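Side-chain contact in beta-lactamase Rm3 (Uncultured bacterium, PDB 5IQK), which probably hydrolyses beta-lactam antibiotics as a zinc-dependent, subclass B3 metallo-beta-lactamase: residues V70-N75 with G138-G143. Numbering follows the deposited sequence.
Sequences VKLILN and GQFNVG
With CG trans to its backbone N (chi1 179°), Leu-72, whose CB points toward strand 139-142, brings CD2 up to Phe-140, while Val-142, at chi1 176°, directs CG1 and CG2 back at strand 70-74. The two methyls of the valine divide the work: CG2 packs on CB of Leu-72 at 3.6 Å, and CG1 lies 3.9 Å from CB of Lys-71. Beyond that methylene the lysine chain turns away, so its aliphatic root joins the contact without its ammonium group. Farther along, CD2 of Leu-72 rests 3.8 Å from CB of Phe-140 and meets the ring obliquely, the two side chains crossing at about a right angle. The strands run roughly antiparallel, at 152°, with axes 7.4 Å apart at their closest; they are joined by side chains, with no backbone pairing. Each belongs to a different sheet: Leu-72 hydrogen-bonds through its backbone to Leu-44, whereas 139-142 is an edge strand beside 145-151. Val-142 also touches Val-43 and Phe-140 touches Ala-98, which carries the same apolar layer across to both neighbours of strand 70-74. Such face-to-face packing of two mixed sheets, with helices outside, is the alpha-beta/beta-alpha sandwich of the metallo-beta-lactamase fold.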
loop_
_atom_site.group_PDB
_atom_site.type_symbol
_atom_site.label_atom_id
_atom_site.label_comp_id
_atom_site.label_asym_id
_atom_site.label_seq_id
_atom_site.Cartn_x
_atom_site.Cartn_y
_atom_site.Cartn_z
ATOM N N VAL A 70 -8.350 14.688 -6.746
ATOM C CA VAL A 70 -8.403 13.490 -5.919
ATOM C C VAL A 70 -9.541 13.623 -4.919
ATOM O O VAL A 70 -9.576 14.566 -4.139
ATOM C CB VAL A 70 -7.068 13.256 -5.192
ATOM C CG1 VAL A 70 -7.217 12.180 -4.101
ATOM C CG2 VAL A 70 -6.006 12.866 -6.191
ATOM N N LYS A 71 -10.475 12.684 -4.935
ATOM C CA LYS A 71 -11.643 12.806 -4.067
ATOM C C LYS A 71 -11.664 11.756 -2.963
ATOM O O LYS A 71 -12.453 11.850 -2.030
ATOM C CB LYS A 71 -12.911 12.746 -4.906
ATOM C CG LYS A 71 -12.978 13.945 -5.859
ATOM C CD LYS A 71 -14.328 14.170 -6.485
ATOM C CE LYS A 71 -14.234 15.308 -7.498
ATOM N NZ LYS A 71 -13.324 16.390 -7.016
ATOM N N LEU A 72 -10.784 10.769 -3.066
ATOM C CA LEU A 72 -10.660 9.746 -2.030
ATOM C C LEU A 72 -9.225 9.258 -1.955
ATOM O O LEU A 72 -8.615 8.975 -2.979
ATOM C CB LEU A 72 -11.591 8.571 -2.313
ATOM C CG LEU A 72 -11.591 7.388 -1.338
ATOM C CD1 LEU A 72 -11.995 7.797 0.074
ATOM C CD2 LEU A 72 -12.484 6.287 -1.864
ATOM N N ILE A 73 -8.695 9.173 -0.739
ATOM C CA ILE A 73 -7.353 8.653 -0.501
ATOM C C ILE A 73 -7.456 7.387 0.348
ATOM O O ILE A 73 -8.135 7.390 1.377
ATOM C CB ILE A 73 -6.466 9.678 0.225
ATOM C CG1 ILE A 73 -6.385 10.977 -0.584
ATOM C CG2 ILE A 73 -5.084 9.086 0.514
ATOM C CD1 ILE A 73 -5.704 12.105 0.152
ATOM N N LEU A 74 -6.811 6.313 -0.098
ATOM C CA LEU A 74 -6.839 5.038 0.617
ATOM C C LEU A 74 -5.498 4.743 1.271
ATOM O O LEU A 74 -4.452 5.094 0.748
ATOM C CB LEU A 74 -7.198 3.896 -0.322
ATOM C CG LEU A 74 -8.450 4.189 -1.163
ATOM C CD1 LEU A 74 -8.742 3.039 -2.104
ATOM C CD2 LEU A 74 -9.650 4.501 -0.284
ATOM N N ASN A 75 -5.548 4.087 2.423
ATOM C CA ASN A 75 -4.348 3.697 3.145
ATOM C C ASN A 75 -4.187 2.176 3.162
ATOM O O ASN A 75 -5.178 1.441 3.183
ATOM C CB ASN A 75 -4.396 4.242 4.576
ATOM C CG ASN A 75 -3.260 3.720 5.441
ATOM O OD1 ASN A 75 -3.487 3.002 6.420
ATOM N ND2 ASN A 75 -2.031 4.050 5.066
ATOM N N GLY A 138 -15.424 -3.843 2.588
ATOM C CA GLY A 138 -16.004 -2.525 2.415
ATOM C C GLY A 138 -15.794 -2.023 1.002
ATOM O O GLY A 138 -14.676 -2.109 0.482
ATOM N N GLN A 139 -16.845 -1.457 0.411
ATOM C CA GLN A 139 -16.800 -0.927 -0.955
ATOM C C GLN A 139 -16.779 0.598 -0.910
ATOM O O GLN A 139 -17.566 1.219 -0.199
ATOM C CB GLN A 139 -18.013 -1.395 -1.767
ATOM C CG GLN A 139 -18.233 -2.901 -1.874
ATOM C CD GLN A 139 -19.324 -3.275 -2.891
ATOM O OE1 GLN A 139 -20.428 -2.712 -2.895
ATOM N NE2 GLN A 139 -19.020 -4.250 -3.743
ATOM N N PHE A 140 -15.886 1.198 -1.685
ATOM C CA PHE A 140 -15.778 2.652 -1.771
ATOM C C PHE A 140 -15.802 3.025 -3.241
ATOM O O PHE A 140 -15.371 2.244 -4.086
ATOM C CB PHE A 140 -14.479 3.188 -1.144
ATOM C CG PHE A 140 -14.374 2.976 0.332
ATOM C CD1 PHE A 140 -14.612 4.020 1.216
ATOM C CD2 PHE A 140 -14.059 1.731 0.843
ATOM C CE1 PHE A 140 -14.520 3.819 2.588
ATOM C CE2 PHE A 140 -13.964 1.524 2.216
ATOM C CZ PHE A 140 -14.195 2.573 3.086
ATOM N N ASN A 141 -16.278 4.225 -3.543
ATOM C CA ASN A 141 -16.270 4.674 -4.928
ATOM C C ASN A 141 -16.075 6.167 -5.081
ATOM O O ASN A 141 -16.364 6.952 -4.174
ATOM C CB ASN A 141 -17.564 4.251 -5.634
ATOM C CG ASN A 141 -18.723 5.187 -5.353
ATOM O OD1 ASN A 141 -19.285 5.178 -4.259
ATOM N ND2 ASN A 141 -19.096 5.996 -6.349
ATOM N N VAL A 142 -15.522 6.531 -6.234
ATOM C CA VAL A 142 -15.530 7.896 -6.722
ATOM C C VAL A 142 -16.045 7.770 -8.140
ATOM O O VAL A 142 -15.342 7.288 -9.019
ATOM C CB VAL A 142 -14.141 8.563 -6.703
ATOM C CG1 VAL A 142 -14.216 9.968 -7.317
ATOM C CG2 VAL A 142 -13.579 8.607 -5.282
ATOM N N GLY A 143 -17.289 8.177 -8.356
ATOM C CA GLY A 143 -17.925 7.963 -9.637
ATOM C C GLY A 143 -17.958 6.494 -10.010
ATOM O O GLY A 143 -18.446 5.670 -9.241
#